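Local coordinates for putative nucleotide-diphospho-sugar transferase (Desulfovibrio desulfuricans subsp. desulfuricans, PDB 3CGX), which probably transfers a sugar from a nucleotide-diphospho-sugar donor, though its substrates are not known, at residues Phe9-Pro14 against Tyr36-Val40; Lys20-Val26 against Val192-Leu198. All coordinates share one frame; numbering follows the deposited sequence.

Contact 1: residues Phe9-Pro14 against Tyr36-Val40; sequences FFVKYP and YRHFV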
# COMPACT_ATOMS: atom_id res chain seq x y z
N PHE A 9 1.37 -5.84 3.67
CA PHE A 9 0.99 -4.42 3.80
C PHE A 9 2.21 -3.58 4.18
O PHE A 9 2.73 -3.66 5.25
CB PHE A 9 -0.17 -4.32 4.78
CG PHE A 9 -0.75 -2.91 4.97
CD1 PHE A 9 -1.00 -2.08 3.88
CD2 PHE A 9 -1.13 -2.46 6.23
CE1 PHE A 9 -1.62 -0.83 4.06
CE2 PHE A 9 -1.73 -1.17 6.39
CZ PHE A 9 -1.93 -0.38 5.29
N PHE A 10 2.68 -2.80 3.21
CA PHE A 10 3.91 -2.02 3.33
C PHE A 10 3.63 -0.65 3.89
O PHE A 10 2.84 0.13 3.35
CB PHE A 10 4.61 -1.94 1.94
CG PHE A 10 5.58 -3.06 1.66
CD1 PHE A 10 5.29 -4.38 1.98
CD2 PHE A 10 6.80 -2.78 1.01
CE1 PHE A 10 6.21 -5.36 1.76
CE2 PHE A 10 7.70 -3.79 0.72
CZ PHE A 10 7.42 -5.07 1.10
N VAL A 11 4.28 -0.39 5.03
CA VAL A 11 4.11 0.79 5.87
C VAL A 11 5.46 1.34 6.36
O VAL A 11 6.48 0.70 6.26
CB VAL A 11 3.20 0.44 7.13
CG1 VAL A 11 1.80 -0.09 6.71
CG2 VAL A 11 3.91 -0.57 8.10
N LYS A 12 5.44 2.56 6.82
CA LYS A 12 6.54 3.18 7.57
C LYS A 12 5.99 3.79 8.89
O LYS A 12 4.86 4.29 8.94
CB LYS A 12 7.23 4.26 6.75
CG LYS A 12 8.45 4.87 7.39
CD LYS A 12 9.27 5.72 6.44
CE LYS A 12 10.48 6.34 7.17
NZ LYS A 12 11.19 7.21 6.22
N TYR A 13 6.79 3.71 9.96
CA TYR A 13 6.37 4.29 11.23
C TYR A 13 6.15 5.80 10.97
O TYR A 13 7.01 6.46 10.40
CB TYR A 13 7.34 4.06 12.40
CG TYR A 13 6.64 4.41 13.67
CD1 TYR A 13 5.82 3.48 14.30
CD2 TYR A 13 6.72 5.71 14.19
CE1 TYR A 13 5.08 3.82 15.46
CE2 TYR A 13 5.99 6.07 15.34
CZ TYR A 13 5.15 5.12 15.95
OH TYR A 13 4.40 5.43 17.07
N PRO A 14 4.96 6.33 11.35
CA PRO A 14 4.57 7.73 11.03
C PRO A 14 5.20 8.80 11.93
O PRO A 14 4.50 9.53 12.65
CB PRO A 14 3.06 7.70 11.17
CG PRO A 14 2.86 6.66 12.30
CD PRO A 14 3.89 5.61 12.06
N TYR A 36 -1.04 10.43 7.70
CA TYR A 36 -0.52 9.13 7.24
C TYR A 36 -0.79 8.06 8.30
O TYR A 36 -1.20 6.93 7.99
CB TYR A 36 0.97 9.23 6.82
CG TYR A 36 1.53 7.85 6.49
CD1 TYR A 36 1.10 7.15 5.37
CD2 TYR A 36 2.46 7.23 7.34
CE1 TYR A 36 1.56 5.84 5.10
CE2 TYR A 36 2.95 5.95 7.06
CZ TYR A 36 2.48 5.25 5.96
OH TYR A 36 2.91 3.98 5.67
N ARG A 37 -0.63 8.43 9.57
CA ARG A 37 -0.93 7.51 10.68
C ARG A 37 -2.35 6.98 10.53
O ARG A 37 -2.60 5.75 10.62
CB ARG A 37 -0.71 8.21 12.00
CG ARG A 37 -1.11 7.43 13.23
CD ARG A 37 -0.98 8.28 14.49
NE ARG A 37 0.42 8.39 14.85
CZ ARG A 37 1.03 7.52 15.66
NH1 ARG A 37 0.35 6.54 16.22
NH2 ARG A 37 2.33 7.67 15.94
N HIS A 38 -3.27 7.90 10.25
CA HIS A 38 -4.67 7.53 10.06
C HIS A 38 -4.94 6.76 8.76
O HIS A 38 -5.88 5.92 8.75
CB HIS A 38 -5.57 8.75 10.21
CG HIS A 38 -5.73 9.13 11.65
ND1 HIS A 38 -6.69 8.54 12.45
CD2 HIS A 38 -4.97 9.90 12.46
CE1 HIS A 38 -6.56 9.01 13.69
NE2 HIS A 38 -5.52 9.83 13.72
N PHE A 39 -4.17 7.01 7.72
CA PHE A 39 -4.31 6.25 6.46
C PHE A 39 -4.11 4.79 6.84
O PHE A 39 -4.89 3.90 6.45
CB PHE A 39 -3.24 6.57 5.43
CG PHE A 39 -3.37 7.92 4.74
CD1 PHE A 39 -4.26 8.90 5.18
CD2 PHE A 39 -2.49 8.25 3.72
CE1 PHE A 39 -4.29 10.14 4.55
CE2 PHE A 39 -2.53 9.51 3.10
CZ PHE A 39 -3.43 10.45 3.56
N VAL A 40 -3.04 4.55 7.60
CA VAL A 40 -2.63 3.18 7.93
C VAL A 40 -3.67 2.48 8.82
O VAL A 40 -4.11 1.34 8.57
CB VAL A 40 -1.18 3.12 8.53
CG1 VAL A 40 -0.89 1.73 9.07
CG2 VAL A 40 -0.10 3.52 7.46
O HOH W 1 2.13 10.61 13.70
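The guanidinium of Arg37 lies against Pro14, whose CG sits 3.5 Å above one face of the flat group and toward its rim. CB of Arg37 also meets the proline ring, so the arginine touches Pro14 both at its root and at its end. A bend at chi3 turns the guanidinium over the proline and toward Tyr13. There NH2 donates to the phenol oxygen, Tyr13 OH, at 3.3 Å; the acceptor is tilted 16° from the guanidinium plane, and ring and guanidinium planes stand almost perpendicular. Water 1 lies in the guanidinium plane at its edge, accepts from Arg37 NE and donates to Pro14 O at 2.8 Å, which ties the arginine to the loop backbone as well. Trp72 of helix 65-73 adds a cation-pi contact to Arg37.

One turn further along the helix, CG1 of Val40 touches CG1 of Val11 at 4.0 Å and also reaches CE2 of the Phe9 ring, packing the helix against strand 5-11. Tyr36 stretches from the same helix with CG anti to its backbone N (chi1 174°), which sends the ring across to Lys12. Its OH accepts from Lys12 N at 3.1 Å, with an N-H...O angle of 162°, and Ser111 supplies a second partner for that hydroxyl. Lys12 O lies at the ring edge, in plane, 3.2 Å from Tyr36 CE2, while CB of Pro14 packs on CD2.

The C-terminal exit of the strand, which in GT-A relatives leads into the nucleotide-binding loop and probably does so here, is thus fixed to helix 29-47 by an apolar core and a polar margin: the phenol of Tyr36 satisfies the N-H of Lys12, and Arg37 holds the following turn through a side chain and a bridging water.

Contact 2: residues Lys20-Val26 against Val192-Leu198; sequences KTRLGEV and VDTVWDL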
# COMPACT_ATOMS: atom_id res chain seq x y z
N LYS A 20 5.69 11.52 4.40
CA LYS A 20 4.86 12.54 3.74
C LYS A 20 5.44 13.94 3.85
O LYS A 20 4.76 14.92 4.16
CB LYS A 20 3.42 12.50 4.30
CG LYS A 20 2.68 11.15 4.03
CD LYS A 20 2.67 10.79 2.50
CE LYS A 20 1.81 9.64 2.12
NZ LYS A 20 2.07 9.20 0.70
N THR A 21 6.73 14.04 3.57
CA THR A 21 7.39 15.34 3.69
C THR A 21 6.95 16.36 2.63
O THR A 21 6.92 17.56 2.89
CB THR A 21 8.92 15.19 3.69
OG1 THR A 21 9.32 14.54 2.49
CG2 THR A 21 9.37 14.44 4.97
N ARG A 22 6.59 15.90 1.46
CA ARG A 22 6.07 16.80 0.43
C ARG A 22 4.69 17.43 0.84
O ARG A 22 4.44 18.64 0.65
CB ARG A 22 5.94 16.05 -0.88
CG ARG A 22 5.22 16.83 -1.91
CD ARG A 22 6.11 17.68 -2.69
NE ARG A 22 5.43 18.35 -3.79
CZ ARG A 22 5.19 17.81 -4.97
NH1 ARG A 22 5.53 16.54 -5.23
NH2 ARG A 22 4.58 18.52 -5.90
N LEU A 23 3.82 16.60 1.42
CA LEU A 23 2.57 17.08 2.00
C LEU A 23 2.90 18.01 3.19
O LEU A 23 2.32 19.09 3.34
CB LEU A 23 1.69 15.87 2.39
CG LEU A 23 0.43 16.13 3.18
CD1 LEU A 23 -0.55 17.02 2.36
CD2 LEU A 23 -0.22 14.84 3.54
N GLY A 24 3.88 17.63 4.01
CA GLY A 24 4.33 18.45 5.15
C GLY A 24 4.82 19.85 4.83
O GLY A 24 4.72 20.74 5.67
N GLU A 25 5.35 20.05 3.63
CA GLU A 25 5.83 21.38 3.17
C GLU A 25 4.71 22.39 3.18
O GLU A 25 4.91 23.59 3.40
CB GLU A 25 6.44 21.28 1.74
CG GLU A 25 7.87 20.77 1.78
CD GLU A 25 8.48 20.50 0.42
OE1 GLU A 25 8.17 19.46 -0.20
OE2 GLU A 25 9.32 21.30 -0.01
N VAL A 26 3.50 21.88 3.03
CA VAL A 26 2.29 22.71 2.99
C VAL A 26 1.51 22.69 4.31
O VAL A 26 1.22 23.74 4.85
CB VAL A 26 1.33 22.31 1.82
CG1 VAL A 26 -0.02 23.00 1.93
CG2 VAL A 26 1.99 22.64 0.48
N VAL A 192 -1.86 9.13 -2.32
CA VAL A 192 -1.98 10.46 -1.77
C VAL A 192 -0.60 10.90 -1.26
O VAL A 192 -0.12 10.44 -0.22
CB VAL A 192 -3.10 10.55 -0.68
CG1 VAL A 192 -3.16 11.99 -0.11
CG2 VAL A 192 -4.47 10.10 -1.25
N ASP A 193 0.04 11.75 -2.05
CA ASP A 193 1.41 12.26 -1.82
C ASP A 193 1.44 13.76 -1.50
O ASP A 193 2.10 14.19 -0.59
CB ASP A 193 2.26 11.99 -3.07
CG ASP A 193 3.74 12.52 -2.95
OD1 ASP A 193 4.35 12.36 -1.86
OD2 ASP A 193 4.29 13.04 -3.99
N THR A 194 0.73 14.55 -2.29
CA THR A 194 0.80 16.01 -2.22
C THR A 194 -0.48 16.60 -1.65
O THR A 194 -1.48 15.90 -1.52
CB THR A 194 1.02 16.64 -3.60
OG1 THR A 194 -0.18 16.51 -4.37
CG2 THR A 194 2.25 16.02 -4.38
N VAL A 195 -0.46 17.90 -1.35
CA VAL A 195 -1.65 18.55 -0.84
C VAL A 195 -2.76 18.51 -1.91
O VAL A 195 -3.96 18.47 -1.59
CB VAL A 195 -1.37 20.00 -0.34
CG1 VAL A 195 -1.05 21.00 -1.53
CG2 VAL A 195 -2.59 20.48 0.52
N TRP A 196 -2.36 18.49 -3.17
CA TRP A 196 -3.34 18.45 -4.26
C TRP A 196 -4.06 17.09 -4.20
O TRP A 196 -5.28 17.00 -4.29
CB TRP A 196 -2.67 18.64 -5.61
CG TRP A 196 -1.78 19.88 -5.79
CD1 TRP A 196 -0.44 19.90 -6.06
CD2 TRP A 196 -2.18 21.25 -5.78
NE1 TRP A 196 0.02 21.16 -6.18
CE2 TRP A 196 -1.03 22.03 -6.06
CE3 TRP A 196 -3.41 21.89 -5.60
CZ2 TRP A 196 -1.05 23.44 -6.12
CZ3 TRP A 196 -3.45 23.26 -5.67
CH2 TRP A 196 -2.27 24.03 -5.94
N ASP A 197 -3.29 16.02 -4.05
CA ASP A 197 -3.85 14.69 -3.93
C ASP A 197 -4.81 14.60 -2.72
O ASP A 197 -5.86 13.95 -2.79
CB ASP A 197 -2.75 13.63 -3.74
CG ASP A 197 -1.81 13.51 -4.89
OD1 ASP A 197 -2.19 13.75 -6.03
OD2 ASP A 197 -0.69 13.14 -4.64
N LEU A 198 -4.42 15.26 -1.62
CA LEU A 198 -5.23 15.28 -0.39
C LEU A 198 -6.56 16.02 -0.62
O LEU A 198 -7.64 15.60 -0.13
CB LEU A 198 -4.47 15.93 0.77
CG LEU A 198 -5.01 15.76 2.20
CD1 LEU A 198 -4.76 14.30 2.64
CD2 LEU A 198 -4.39 16.72 3.24
O HOH W 2 4.38 10.00 -0.31
O HOH W 3 6.91 13.07 0.38
O HOH W 4 4.06 13.76 0.91
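Lys20 starts from CB with CG turned beside its own backbone N, and CG rests on Tyr36 of helix 29-47. A bend at chi2 (-55°) redirects the chain toward the loop before helix 195-204. CD comes within 3.9 Å of Val192 O and CE closer still, and at the tip NZ donates to Val192 O at 2.7 Å, tilted 31° from the carbonyl plane. The ammonium also forms a salt bridge with Asp112 and donates to water 2, which in turn donates to Asp193 OD1.

Beside it, CB of Leu23 lies 3.4 Å from Asp193 O, and CD1 reaches the first turn of the helix, meeting CA of Val195 and, at 4.0 Å, CD2 of Leu198. Val26 crosses Val195 at about a right angle, CG1 against CG2, and Tyr229 touches both valines. On the outer side Arg22 runs alongside Thr194, the methyl CG2 sitting 3.4 Å above one face of the guanidinium. Asp193 OD2 is 3.9 Å from Arg22 NH1, a long salt bridge well out of the guanidinium plane that acts through charge alone.

Thr194 and Asp197 form a capping box at the start of helix 195-204. Thr194 OG1 accepts from Asp197 N, and Asp197 OD2 accepts in return from the N-H groups of Thr194 and Asp193. Water 4 accepts from Leu23 N and donates to Asp193 O, joining the first turn of one helix to the approach of the other.

Helix 21-27 therefore lies against the N-terminal turn of helix 195-204 through an apolar centre with a hydrated, charged margin. Lys20 NZ has three partners, Val192 O, water 2 and Asp112, which probably fix its position near an imidazole that is probably from the crystallisation liquor but may mark a pocket.

Centred 14 Å apart, the two contacts lie in one single-chain fold and interleave along the sequence: strand 5-11 and its exit loop, helix 21-27, helix 29-47, and much later helix 195-204. Contact 1 sets helix 29-47 against the end of a central strand of the seven-stranded mixed sheet, while contact 2 lies farther from the centre of the chain and brings the C-terminal part back to helix 21-27. They touch directly through helix 29-47, where Phe39 packs on Val192 and Leu198. An imidazole, probably from crystallisation, lies near a side chain of each contact, consistent with a pocket beside the strand end.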